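Local coordinates for protein TcpB (Brucella melitensis, PDB 4LQC) that belongs to the TIR-domain family, whose compact alpha/beta domains with a central parallel sheet commonly serve protein-protein association in signalling, at residues F9-A14 with I64-E69; G46-R51 with A78-G83; D82-M87 with P112-K117; P97-V102 with K117-T122. The protein carries 2 engineered substitutions. One frame throughout, in Å; residues are numbered along the deposited sequence.

How the contacts relate
From the N terminus, strand 7-14 is the first element used; the chain passes through 46-51 at the start of helix 49-57 before I64-E69 returns beside strand 7-14 and closes contact 1. Residues 78-83 then close contact 2, so contacts 1 and 2 cross along the chain. Contact 3 begins where contact 2 ends, sharing D82 and G83. Before it closes at 112-117, strand 95-100 opens contact 4, which 117-122 completes; these two also cross, and share K117. Contacts 1 and 4 lie in the same sheet, joined through strands 60-68 and 95-100, whereas contacts 2 and 3 tie helix 78-83 and the turn after it to helices 49-57 and 112-116.

Contact 1. Residues F9-A14 with I64-E69; sequences FFIAHA and IVVLSE. Engineered in segment 9-14: A12 (natural residue Ser).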
loop_
_atom_site.group_PDB
_atom_site.type_symbol
_atom_site.label_atom_id
_atom_site.label_comp_id
_atom_site.label_asym_id
_atom_site.label_seq_id
_atom_site.Cartn_x
_atom_site.Cartn_y
_atom_site.Cartn_z
ATOM N N PHE B 9 -4.449 23.319 3.053
ATOM C CA PHE B 9 -3.852 22.103 3.615
ATOM C C PHE B 9 -2.439 22.336 4.121
ATOM O O PHE B 9 -1.712 23.172 3.576
ATOM C CB PHE B 9 -3.755 21.022 2.549
ATOM C CG PHE B 9 -5.062 20.631 1.963
ATOM C CD1 PHE B 9 -5.917 19.787 2.657
ATOM C CD2 PHE B 9 -5.435 21.081 0.705
ATOM C CE1 PHE B 9 -7.133 19.413 2.122
ATOM C CE2 PHE B 9 -6.650 20.706 0.154
ATOM C CZ PHE B 9 -7.503 19.871 0.865
ATOM N N PHE B 10 -2.042 21.599 5.156
ATOM C CA PHE B 10 -0.619 21.349 5.378
ATOM C C PHE B 10 -0.457 19.857 5.179
ATOM O O PHE B 10 -1.420 19.100 5.369
ATOM C CB PHE B 10 -0.131 21.803 6.758
ATOM C CG PHE B 10 -0.711 21.019 7.920
ATOM C CD1 PHE B 10 0.008 19.979 8.511
ATOM C CD2 PHE B 10 -1.963 21.334 8.430
ATOM C CE1 PHE B 10 -0.513 19.272 9.573
ATOM C CE2 PHE B 10 -2.491 20.628 9.497
ATOM C CZ PHE B 10 -1.769 19.590 10.065
ATOM N N ILE B 11 0.733 19.429 4.764
ATOM C CA ILE B 11 0.976 18.000 4.569
ATOM C C ILE B 11 2.178 17.485 5.356
ATOM O O ILE B 11 3.336 17.744 5.008
ATOM C CB ILE B 11 1.052 17.616 3.075
ATOM C CG1 ILE B 11 1.353 16.136 2.927
ATOM C CG2 ILE B 11 2.087 18.442 2.362
ATOM C CD1 ILE B 11 0.927 15.565 1.585
ATOM N N ALA B 12 1.864 16.784 6.449
ATOM C CA ALA B 12 2.852 16.173 7.321
ATOM C C ALA B 12 3.322 14.851 6.729
ATOM O O ALA B 12 2.514 14.031 6.310
ATOM C CB ALA B 12 2.255 15.944 8.711
ATOM N N HIS B 13 4.631 14.635 6.712
ATOM C CA HIS B 13 5.180 13.479 6.023
ATOM C C HIS B 13 6.561 13.177 6.567
ATOM O O HIS B 13 7.227 14.059 7.121
ATOM C CB HIS B 13 5.321 13.830 4.554
ATOM C CG HIS B 13 6.156 15.048 4.316
ATOM N ND1 HIS B 13 5.684 16.327 4.526
ATOM C CD2 HIS B 13 7.436 15.185 3.896
ATOM C CE1 HIS B 13 6.636 17.199 4.239
ATOM N NE2 HIS B 13 7.710 16.533 3.855
ATOM N N ALA B 14 6.989 11.932 6.419
ATOM C CA ALA B 14 8.363 11.573 6.719
ATOM C C ALA B 14 9.258 12.154 5.627
ATOM O O ALA B 14 8.833 12.307 4.482
ATOM C CB ALA B 14 8.503 10.061 6.782
ATOM N N ILE B 64 -3.207 16.903 6.115
ATOM C CA ILE B 64 -2.923 15.654 5.434
ATOM C C ILE B 64 -1.737 15.014 6.134
ATOM O O ILE B 64 -0.723 15.663 6.391
ATOM C CB ILE B 64 -2.560 15.884 3.952
ATOM C CG1 ILE B 64 -3.698 16.607 3.217
ATOM C CG2 ILE B 64 -2.278 14.564 3.262
ATOM C CD1 ILE B 64 -3.350 16.985 1.786
ATOM N N VAL B 65 -1.872 13.745 6.467
ATOM C CA VAL B 65 -0.764 12.994 7.029
ATOM C C VAL B 65 -0.507 11.805 6.111
ATOM O O VAL B 65 -1.375 10.949 5.918
ATOM C CB VAL B 65 -1.101 12.466 8.414
ATOM C CG1 VAL B 65 0.143 11.907 9.066
ATOM C CG2 VAL B 65 -1.699 13.566 9.270
ATOM N N VAL B 66 0.682 11.767 5.530
ATOM C CA VAL B 66 1.066 10.676 4.661
ATOM C C VAL B 66 1.506 9.472 5.492
ATOM O O VAL B 66 2.638 9.425 5.981
ATOM C CB VAL B 66 2.195 11.128 3.738
ATOM C CG1 VAL B 66 2.512 10.050 2.699
ATOM C CG2 VAL B 66 1.789 12.411 3.067
ATOM N N LEU B 67 0.599 8.508 5.648
ATOM C CA LEU B 67 0.843 7.296 6.418
ATOM C C LEU B 67 1.621 6.238 5.649
ATOM O O LEU B 67 1.038 5.438 4.933
ATOM C CB LEU B 67 -0.487 6.688 6.834
ATOM C CG LEU B 67 -1.316 7.501 7.827
ATOM C CD1 LEU B 67 -2.468 6.615 8.321
ATOM C CD2 LEU B 67 -0.442 7.952 8.979
ATOM N N SER B 68 2.938 6.228 5.809
ATOM C CA SER B 68 3.777 5.299 5.081
ATOM C C SER B 68 4.682 4.586 6.046
ATOM O O SER B 68 4.715 4.908 7.225
ATOM C CB SER B 68 4.647 6.035 4.068
ATOM O OG SER B 68 5.681 6.761 4.719
ATOM N N GLU B 69 5.433 3.621 5.529
ATOM C CA GLU B 69 6.407 2.888 6.323
ATOM C C GLU B 69 7.386 3.853 7.010
ATOM O O GLU B 69 7.687 3.716 8.197
ATOM C CB GLU B 69 7.150 1.901 5.422
ATOM C CG GLU B 69 7.875 0.804 6.166
ATOM C CD GLU B 69 8.805 0.015 5.267
ATOM O OE1 GLU B 69 8.849 0.305 4.052
ATOM O OE2 GLU B 69 9.495 -0.900 5.777
HETATM O O HOH W 1 5.492 10.348 5.099
#
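F9-A14 and I64-E69 run side by side, their strands parallel, with axes 4.7 Å apart at closest and 23° from aligned, I11 being bridged to I64 and A12 to V65. Three backbone bonds join them: I64 N gives to F10 O at 2.9 Å, A12 N to I64 O at 2.8 Å and V66 N to A12 O at 3.0 Å. Farther on, a water spans A14 N and V66 O, although its distance to A14 N is doubtfully short.

On the face that carries I11, the side chains interleave. I11 CG1 stands anti to the backbone N (chi1 178°), and its CD1 lands between two branches of the other strand, 3.6 Å from V66 CG2 and 3.8 Å from I64 CG2. The other arm of I64 leans toward F9 at the start of segment 9-14, where its CD1 meets the F9 ring obliquely at CD1, 3.9 Å away. The opposite face takes V65 and the small methyl of A12, an engineered residue that is serine in the natural protein. H13 folds back on its own strand: ND1 donates to I11 O at 2.8 Å, with the oxygen near the ring plane, which fixes the rotation of the imidazole.

Both segments lie in the buried middle of the sheet. Strand 36-43 flanks 7-14 and strand 95-100 flanks 60-68, while V22 and L25 of helix 18-31 cover I11. S68 leads into helix 69-72, its OG hydrogen-bonded to F71 N and to D17.

Contact 2. Residues G46-R51 with A78-G83; sequences GDSLRR and ARELDG
At the start of helix 49-57, where the BB loop of the TIR fold ends, E80 of helix 78-83 reaches over to S48, L49 and R50. Its CG lies anti to its own carbonyl carbon (chi1 -68°), and from there the chain runs out extended and lays the carboxylate across the first turn of the neighbouring helix. OE2 takes the hydrogen bond from R50 N at 2.9 Å, the N-H...O angle being 146°. The donor comes from above the carboxylate plane, 45° out of it. L49 CB also packs against OE2, 3.4 Å away.

Two waters widen this grip. One accepts from L49 N and gives to E80 OE2, at 2.8 Å in each case, so OE2 serves two adjacent backbone N-H groups, one directly and one through solvent. The second lies between S48 OG and E80 OE1, although its distance to OE1 is doubtfully short. S48 is itself the N-cap, its OG accepting a weak bond from R51 N at 3.4 Å.

The plane of the R50 guanidinium is turned nearly at right angles to that of the carboxylate, and its NE remains 4.1 Å from E80 OE1, too far for a salt bridge. Beneath the polar layer the two leucines cross at about a right angle, L49 CD2 to L81 CD2 at 4.1 Å, and both also touch W76 and F71. W76 and E80 are the ends of a WxxxE sequence pattern, here with the tryptophan in the apolar layer and the glutamate bound to the first turn of helix 49-57.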
loop_
_atom_site.group_PDB
_atom_site.type_symbol
_atom_site.label_atom_id
_atom_site.label_comp_id
_atom_site.label_asym_id
_atom_site.label_seq_id
_atom_site.Cartn_x
_atom_site.Cartn_y
_atom_site.Cartn_z
ATOM N N GLY B 46 12.423 12.609 16.698
ATOM C CA GLY B 46 12.576 13.607 17.737
ATOM C C GLY B 46 11.489 14.671 17.771
ATOM O O GLY B 46 11.250 15.275 18.823
ATOM N N ASP B 47 10.822 14.914 16.643
ATOM C CA ASP B 47 9.767 15.933 16.601
ATOM C C ASP B 47 8.572 15.549 17.467
ATOM O O ASP B 47 8.473 14.413 17.964
ATOM C CB ASP B 47 9.287 16.164 15.163
ATOM C CG ASP B 47 10.315 16.848 14.312
ATOM O OD1 ASP B 47 11.110 17.624 14.880
ATOM O OD2 ASP B 47 10.332 16.625 13.080
ATOM N N SER B 48 7.657 16.496 17.641
ATOM C CA SER B 48 6.388 16.190 18.274
ATOM C C SER B 48 5.278 16.187 17.222
ATOM O O SER B 48 4.957 17.227 16.637
ATOM C CB SER B 48 6.078 17.183 19.388
ATOM O OG SER B 48 4.809 16.921 19.967
ATOM N N LEU B 49 4.707 15.009 16.975
ATOM C CA LEU B 49 3.625 14.865 16.009
ATOM C C LEU B 49 2.435 15.747 16.382
ATOM O O LEU B 49 1.876 16.449 15.537
ATOM C CB LEU B 49 3.183 13.395 15.929
ATOM C CG LEU B 49 2.045 13.064 14.959
ATOM C CD1 LEU B 49 2.401 13.457 13.499
ATOM C CD2 LEU B 49 1.710 11.596 15.043
ATOM N N ARG B 50 2.066 15.701 17.656
ATOM C CA ARG B 50 0.900 16.411 18.168
ATOM C C ARG B 50 1.066 17.898 17.969
ATOM O O ARG B 50 0.142 18.581 17.512
ATOM C CB ARG B 50 0.731 16.110 19.663
ATOM C CG ARG B 50 -0.419 16.830 20.359
ATOM C CD ARG B 50 -0.493 16.418 21.840
ATOM N NE ARG B 50 0.818 16.519 22.482
ATOM C CZ ARG B 50 1.318 17.637 23.018
ATOM N NH1 ARG B 50 0.615 18.767 22.996
ATOM N NH2 ARG B 50 2.531 17.631 23.573
ATOM N N ARG B 51 2.255 18.395 18.308
ATOM C CA ARG B 51 2.553 19.815 18.198
ATOM C C ARG B 51 2.659 20.245 16.747
ATOM O O ARG B 51 2.213 21.333 16.379
ATOM C CB ARG B 51 3.838 20.150 18.960
ATOM C CG ARG B 51 3.641 20.151 20.462
ATOM C CD ARG B 51 4.898 20.573 21.201
ATOM N NE ARG B 51 5.335 21.903 20.792
ATOM C CZ ARG B 51 4.860 23.037 21.300
ATOM N NH1 ARG B 51 3.925 23.009 22.245
ATOM N NH2 ARG B 51 5.322 24.202 20.859
ATOM N N ALA B 78 1.981 6.183 20.871
ATOM C CA ALA B 78 0.782 5.485 20.424
ATOM C C ALA B 78 -0.431 6.394 20.463
ATOM O O ALA B 78 -1.286 6.319 19.576
ATOM C CB ALA B 78 0.531 4.220 21.278
ATOM N N ARG B 79 -0.511 7.231 21.503
ATOM C CA ARG B 79 -1.677 8.082 21.740
ATOM C C ARG B 79 -1.762 9.234 20.765
ATOM O O ARG B 79 -2.846 9.774 20.519
ATOM C CB ARG B 79 -1.672 8.643 23.168
ATOM C CG ARG B 79 -0.388 9.334 23.616
ATOM C CD ARG B 79 -0.518 9.834 25.067
ATOM N NE ARG B 79 0.658 10.582 25.504
ATOM C CZ ARG B 79 0.952 10.863 26.775
ATOM N NH1 ARG B 79 0.166 10.446 27.764
ATOM N NH2 ARG B 79 2.047 11.558 27.053
ATOM N N GLU B 80 -0.609 9.644 20.251
ATOM C CA GLU B 80 -0.546 10.694 19.256
ATOM C C GLU B 80 -0.960 10.153 17.885
ATOM O O GLU B 80 -1.479 10.898 17.057
ATOM C CB GLU B 80 0.850 11.322 19.236
ATOM C CG GLU B 80 1.164 12.119 20.529
ATOM C CD GLU B 80 2.401 13.007 20.419
ATOM O OE1 GLU B 80 3.021 13.268 21.462
ATOM O OE2 GLU B 80 2.764 13.437 19.292
ATOM N N LEU B 81 -0.747 8.857 17.656
ATOM C CA LEU B 81 -1.262 8.206 16.437
ATOM C C LEU B 81 -2.775 8.058 16.535
ATOM O O LEU B 81 -3.521 8.434 15.625
ATOM C CB LEU B 81 -0.643 6.819 16.229
ATOM C CG LEU B 81 0.818 6.738 15.795
ATOM C CD1 LEU B 81 1.175 5.289 15.533
ATOM C CD2 LEU B 81 1.074 7.586 14.541
ATOM N N ASP B 82 -3.216 7.502 17.660
ATOM C CA ASP B 82 -4.631 7.368 17.941
ATOM C C ASP B 82 -5.323 8.725 17.913
ATOM O O ASP B 82 -6.505 8.801 17.564
ATOM C CB ASP B 82 -4.844 6.709 19.301
ATOM C CG ASP B 82 -4.315 5.295 19.349
ATOM O OD1 ASP B 82 -4.002 4.730 18.271
ATOM O OD2 ASP B 82 -4.229 4.737 20.466
ATOM N N GLY B 83 -4.584 9.780 18.280
ATOM C CA GLY B 83 -5.106 11.140 18.316
ATOM C C GLY B 83 -5.442 11.719 16.948
ATOM O O GLY B 83 -6.329 12.565 16.822
HETATM O O HOH W 2 5.423 12.936 18.767
HETATM O O HOH W 3 4.667 15.035 22.155
#

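Contact 3. Residues D82-M87 with P112-K117; sequences DGLTAM and PSLADK
T85 presses its CG2 methyl into the angle between L114 and K117, 3.6 Å from L114 CD1 and 3.7 Å from K117 CD. OG1, placed between the backbone N and the carbonyl carbon (chi1 64°), turns back to D82 O in a hydrogen bond whose length is doubtfully short, which leaves CG2 anti to the carbonyl carbon and facing the helix. T85 N also bonds to D82 O, and the type I turn from G83 to A86 holds the threonine where it faces helix 112-116. L84 adds a looser apolar touch, its CB 4.3 Å from L114 CD1.

K117, the first residue beyond that helix, stretches out fully and slides past T85 in the opposite direction. Its NZ ends 3.1 Å from L84 O in a weak hydrogen bond, and a further bond goes to I95 O.

At the far end D82 OD1 comes within 3.0 Å of S113 OG, but at a poor angle. A water gives to OD1 at 2.6 Å and also lies close to S113 OG. The firmer partner of both groups is S111, whose OG bonds to D82 OD1, S113 OG and L114 N.

The two ends are therefore chemically unlike, an acidic, hydroxyl-rich and watered one at D82 and a lysine one in which the ammonium group sits against main-chain oxygens and would probably polarise those carbonyls.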
loop_
_atom_site.group_PDB
_atom_site.type_symbol
_atom_site.label_atom_id
_atom_site.label_comp_id
_atom_site.label_asym_id
_atom_site.label_seq_id
_atom_site.Cartn_x
_atom_site.Cartn_y
_atom_site.Cartn_z
ATOM N N ASP B 82 -3.216 7.502 17.660
ATOM C CA ASP B 82 -4.631 7.368 17.941
ATOM C C ASP B 82 -5.323 8.725 17.913
ATOM O O ASP B 82 -6.505 8.801 17.564
ATOM C CB ASP B 82 -4.844 6.709 19.301
ATOM C CG ASP B 82 -4.315 5.295 19.349
ATOM O OD1 ASP B 82 -4.002 4.730 18.271
ATOM O OD2 ASP B 82 -4.229 4.737 20.466
ATOM N N GLY B 83 -4.584 9.780 18.280
ATOM C CA GLY B 83 -5.106 11.140 18.316
ATOM C C GLY B 83 -5.442 11.719 16.948
ATOM O O GLY B 83 -6.329 12.565 16.822
ATOM N N LEU B 84 -4.738 11.260 15.921
ATOM C CA LEU B 84 -4.994 11.683 14.551
ATOM C C LEU B 84 -6.433 11.366 14.136
ATOM O O LEU B 84 -6.970 11.976 13.206
ATOM C CB LEU B 84 -4.018 10.971 13.606
ATOM C CG LEU B 84 -2.539 11.319 13.808
ATOM C CD1 LEU B 84 -1.677 10.638 12.764
ATOM C CD2 LEU B 84 -2.322 12.826 13.759
ATOM N N THR B 85 -7.053 10.416 14.839
ATOM C CA THR B 85 -8.409 9.963 14.503
ATOM C C THR B 85 -9.503 10.747 15.237
ATOM O O THR B 85 -10.690 10.548 14.987
ATOM C CB THR B 85 -8.615 8.453 14.812
ATOM O OG1 THR B 85 -8.493 8.228 16.222
ATOM C CG2 THR B 85 -7.593 7.599 14.086
ATOM N N ALA B 86 -9.108 11.633 16.143
ATOM C CA ALA B 86 -10.087 12.330 16.974
ATOM C C ALA B 86 -10.834 13.457 16.248
ATOM O O ALA B 86 -10.227 14.283 15.565
ATOM C CB ALA B 86 -9.434 12.844 18.250
ATOM N N MET B 87 -12.158 13.466 16.398
ATOM C CA MET B 87 -13.012 14.533 15.875
ATOM C C MET B 87 -12.903 15.806 16.709
ATOM O O MET B 87 -12.329 15.803 17.801
ATOM C CB MET B 87 -14.477 14.087 15.843
ATOM C CG MET B 87 -14.867 13.241 14.640
ATOM S SD MET B 87 -15.008 14.219 13.120
ATOM C CE MET B 87 -16.243 15.436 13.576
ATOM N N PRO B 112 -4.487 0.488 15.869
ATOM C CA PRO B 112 -5.747 -0.128 15.448
ATOM C C PRO B 112 -6.808 0.895 15.063
ATOM O O PRO B 112 -7.531 0.669 14.096
ATOM C CB PRO B 112 -6.163 -0.926 16.692
ATOM C CG PRO B 112 -4.869 -1.366 17.267
ATOM C CD PRO B 112 -3.937 -0.182 17.065
ATOM N N SER B 113 -6.906 2.003 15.791
ATOM C CA SER B 113 -7.894 3.033 15.458
ATOM C C SER B 113 -7.612 3.690 14.102
ATOM O O SER B 113 -8.526 3.949 13.317
ATOM C CB SER B 113 -7.972 4.082 16.562
ATOM O OG SER B 113 -6.682 4.343 17.077
ATOM N N LEU B 114 -6.341 3.940 13.821
ATOM C CA LEU B 114 -5.949 4.477 12.527
ATOM C C LEU B 114 -6.211 3.453 11.409
ATOM O O LEU B 114 -6.563 3.817 10.289
ATOM C CB LEU B 114 -4.470 4.836 12.577
ATOM C CG LEU B 114 -3.956 5.981 11.726
ATOM C CD1 LEU B 114 -4.920 7.156 11.737
ATOM C CD2 LEU B 114 -2.619 6.393 12.290
ATOM N N ALA B 115 -6.046 2.171 11.724
ATOM C CA ALA B 115 -6.164 1.109 10.723
ATOM C C ALA B 115 -7.617 0.865 10.306
ATOM O O ALA B 115 -7.893 0.292 9.231
ATOM C CB ALA B 115 -5.534 -0.184 11.236
ATOM N N ASP B 116 -8.539 1.296 11.163
ATOM C CA ASP B 116 -9.956 1.122 10.892
ATOM C C ASP B 116 -10.612 2.407 10.411
ATOM O O ASP B 116 -11.709 2.371 9.846
ATOM C CB ASP B 116 -10.668 0.579 12.131
ATOM C CG ASP B 116 -10.232 -0.829 12.471
ATOM O OD1 ASP B 116 -9.843 -1.562 11.529
ATOM O OD2 ASP B 116 -10.268 -1.202 13.667
ATOM N N LYS B 117 -9.935 3.531 10.632
ATOM C CA LYS B 117 -10.388 4.816 10.124
ATOM C C LYS B 117 -10.222 4.893 8.609
ATOM O O LYS B 117 -9.108 4.822 8.078
ATOM C CB LYS B 117 -9.626 5.952 10.791
ATOM C CG LYS B 117 -10.119 7.332 10.400
ATOM C CD LYS B 117 -9.108 8.402 10.789
ATOM C CE LYS B 117 -9.505 9.758 10.251
ATOM N NZ LYS B 117 -8.623 10.840 10.821
HETATM O O HOH W 4 -5.605 2.707 18.530
#

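Contact 4. Residues P97-V102 with K117-T122; sequences PIWHKV and KVALNT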
loop_
_atom_site.group_PDB
_atom_site.type_symbol
_atom_site.label_atom_id
_atom_site.label_comp_id
_atom_site.label_asym_id
_atom_site.label_seq_id
_atom_site.Cartn_x
_atom_site.Cartn_y
_atom_site.Cartn_z
ATOM N N PRO B 97 -5.747 11.319 6.764
ATOM C CA PRO B 97 -4.649 10.389 6.505
ATOM C C PRO B 97 -4.671 9.949 5.061
ATOM O O PRO B 97 -5.750 9.820 4.471
ATOM C CB PRO B 97 -5.017 9.176 7.366
ATOM C CG PRO B 97 -5.951 9.715 8.409
ATOM C CD PRO B 97 -6.737 10.755 7.694
ATOM N N ILE B 98 -3.494 9.710 4.499
ATOM C CA ILE B 98 -3.405 9.003 3.231
ATOM C C ILE B 98 -2.476 7.827 3.415
ATOM O O ILE B 98 -1.315 8.008 3.822
ATOM C CB ILE B 98 -2.843 9.886 2.124
ATOM C CG1 ILE B 98 -3.798 11.045 1.855
ATOM C CG2 ILE B 98 -2.674 9.066 0.847
ATOM C CD1 ILE B 98 -3.194 12.101 0.960
ATOM N N TRP B 99 -2.987 6.629 3.132
ATOM C CA TRP B 99 -2.197 5.407 3.248
ATOM C C TRP B 99 -1.312 5.314 2.026
ATOM O O TRP B 99 -1.801 5.391 0.895
ATOM C CB TRP B 99 -3.104 4.181 3.298
ATOM C CG TRP B 99 -3.920 4.029 4.559
ATOM C CD1 TRP B 99 -4.475 5.027 5.322
ATOM C CD2 TRP B 99 -4.249 2.795 5.215
ATOM N NE1 TRP B 99 -5.135 4.481 6.402
ATOM C CE2 TRP B 99 -5.008 3.116 6.360
ATOM C CE3 TRP B 99 -3.977 1.452 4.941
ATOM C CZ2 TRP B 99 -5.509 2.135 7.226
ATOM C CZ3 TRP B 99 -4.469 0.479 5.806
ATOM C CH2 TRP B 99 -5.224 0.824 6.933
ATOM N N HIS B 100 -0.010 5.152 2.229
ATOM C CA HIS B 100 0.910 5.058 1.087
ATOM C C HIS B 100 1.924 3.921 1.245
ATOM O O HIS B 100 2.819 3.970 2.088
ATOM C CB HIS B 100 1.603 6.408 0.855
ATOM C CG HIS B 100 2.439 6.469 -0.383
ATOM N ND1 HIS B 100 1.941 6.186 -1.640
ATOM C CD2 HIS B 100 3.742 6.799 -0.561
ATOM C CE1 HIS B 100 2.905 6.324 -2.534
ATOM N NE2 HIS B 100 4.007 6.700 -1.906
ATOM N N LYS B 101 1.764 2.889 0.430
ATOM C CA LYS B 101 2.669 1.743 0.441
ATOM C C LYS B 101 2.770 1.074 1.817
ATOM O O LYS B 101 3.841 0.604 2.219
ATOM C CB LYS B 101 4.042 2.133 -0.139
ATOM C CG LYS B 101 3.950 2.549 -1.628
ATOM C CD LYS B 101 5.171 3.320 -2.163
ATOM C CE LYS B 101 6.420 2.440 -2.283
ATOM N NZ LYS B 101 6.186 1.183 -3.056
ATOM N N VAL B 102 1.650 1.042 2.538
ATOM C CA VAL B 102 1.546 0.244 3.763
ATOM C C VAL B 102 0.476 -0.822 3.616
ATOM O O VAL B 102 -0.416 -0.717 2.773
ATOM C CB VAL B 102 1.167 1.085 4.997
ATOM C CG1 VAL B 102 2.358 1.876 5.489
ATOM C CG2 VAL B 102 0.002 1.994 4.672
ATOM N N LYS B 117 -9.935 3.531 10.632
ATOM C CA LYS B 117 -10.388 4.816 10.124
ATOM C C LYS B 117 -10.222 4.893 8.609
ATOM O O LYS B 117 -9.108 4.822 8.078
ATOM C CB LYS B 117 -9.626 5.952 10.791
ATOM C CG LYS B 117 -10.119 7.332 10.400
ATOM C CD LYS B 117 -9.108 8.402 10.789
ATOM C CE LYS B 117 -9.505 9.758 10.251
ATOM N NZ LYS B 117 -8.623 10.840 10.821
ATOM N N VAL B 118 -11.344 5.029 7.914
ATOM C CA VAL B 118 -11.349 5.080 6.461
ATOM C C VAL B 118 -10.571 6.291 5.981
ATOM O O VAL B 118 -10.737 7.394 6.506
ATOM C CB VAL B 118 -12.774 5.151 5.910
ATOM C CG1 VAL B 118 -12.746 5.118 4.389
ATOM C CG2 VAL B 118 -13.593 4.000 6.445
ATOM N N ALA B 119 -9.718 6.075 4.984
ATOM C CA ALA B 119 -8.864 7.128 4.480
ATOM C C ALA B 119 -8.516 6.926 3.012
ATOM O O ALA B 119 -8.812 5.895 2.421
ATOM C CB ALA B 119 -7.603 7.215 5.312
ATOM N N LEU B 120 -7.886 7.934 2.428
ATOM C CA LEU B 120 -7.411 7.840 1.062
ATOM C C LEU B 120 -6.262 6.837 1.028
ATOM O O LEU B 120 -5.584 6.628 2.028
ATOM C CB LEU B 120 -6.957 9.222 0.587
ATOM C CG LEU B 120 -8.032 10.305 0.599
ATOM C CD1 LEU B 120 -7.418 11.683 0.747
ATOM C CD2 LEU B 120 -8.812 10.220 -0.700
ATOM N N ASN B 121 -6.052 6.227 -0.125
ATOM C CA ASN B 121 -5.110 5.130 -0.282
ATOM C C ASN B 121 -4.556 5.244 -1.703
ATOM O O ASN B 121 -5.314 5.221 -2.669
ATOM C CB ASN B 121 -5.849 3.790 -0.067
ATOM C CG ASN B 121 -4.923 2.563 -0.096
ATOM O OD1 ASN B 121 -3.914 2.530 -0.815
ATOM N ND2 ASN B 121 -5.287 1.536 0.670
ATOM N N THR B 122 -3.237 5.380 -1.830
ATOM C CA THR B 122 -2.615 5.581 -3.142
ATOM C C THR B 122 -2.622 4.353 -4.044
ATOM O O THR B 122 -2.298 4.453 -5.241
ATOM C CB THR B 122 -1.161 6.062 -3.014
ATOM O OG1 THR B 122 -0.411 5.111 -2.241
ATOM C CG2 THR B 122 -1.122 7.428 -2.348
HETATM O O HOH W 5 -6.885 5.744 8.491
HETATM O O HOH W 6 -0.426 2.520 -1.460
HETATM O O HOH W 7 -1.259 1.717 1.305
#
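A119 drops its methyl into the notch between P97 and W99, with CB 3.8 Å from P97 CB and equally 3.8 Å from W99 CD1. Next to this methyl K117 lays its far end across the proline ring at about a right angle, CE to P97 CD at 3.9 Å. The indole follows on the same flank, where NE1 donates to a water lying in the ring plane at its edge; that water is also close to K117 O.

On the other side of the sheet the bumps are branched. L120 CD1 settles obliquely against I98 CG1 at 3.8 Å, and I98 CG2, the arm anti to the backbone N, meets T122 CG2 at 3.9 Å, so L120 and T122 each take one branch of I98.

The strands between these faces are parallel, I98 bridged to L120 and W99 to N121. W99 N gives to L120 O at 2.8 Å, and T122 N returns a bond to W99 O at 3.1 Å. This is one margin of the five-stranded parallel sheet of the TIR fold, strand order 2-1-3-4-5, with 120-121 outermost within the chain.

T122 turns OG1 into the edge of the H100 ring, in its plane and 2.7 Å from ND1, a hydrogen bond in which either partner could be donor. K101 CD covers one face of that ring, toward its rim, and K101 NZ goes on to a salt bridge with E106 of the second subunit. N121 ND2 bonds to S123 of that subunit. Within the chain, Y104 and V107 of helix 104-108 pack on W99.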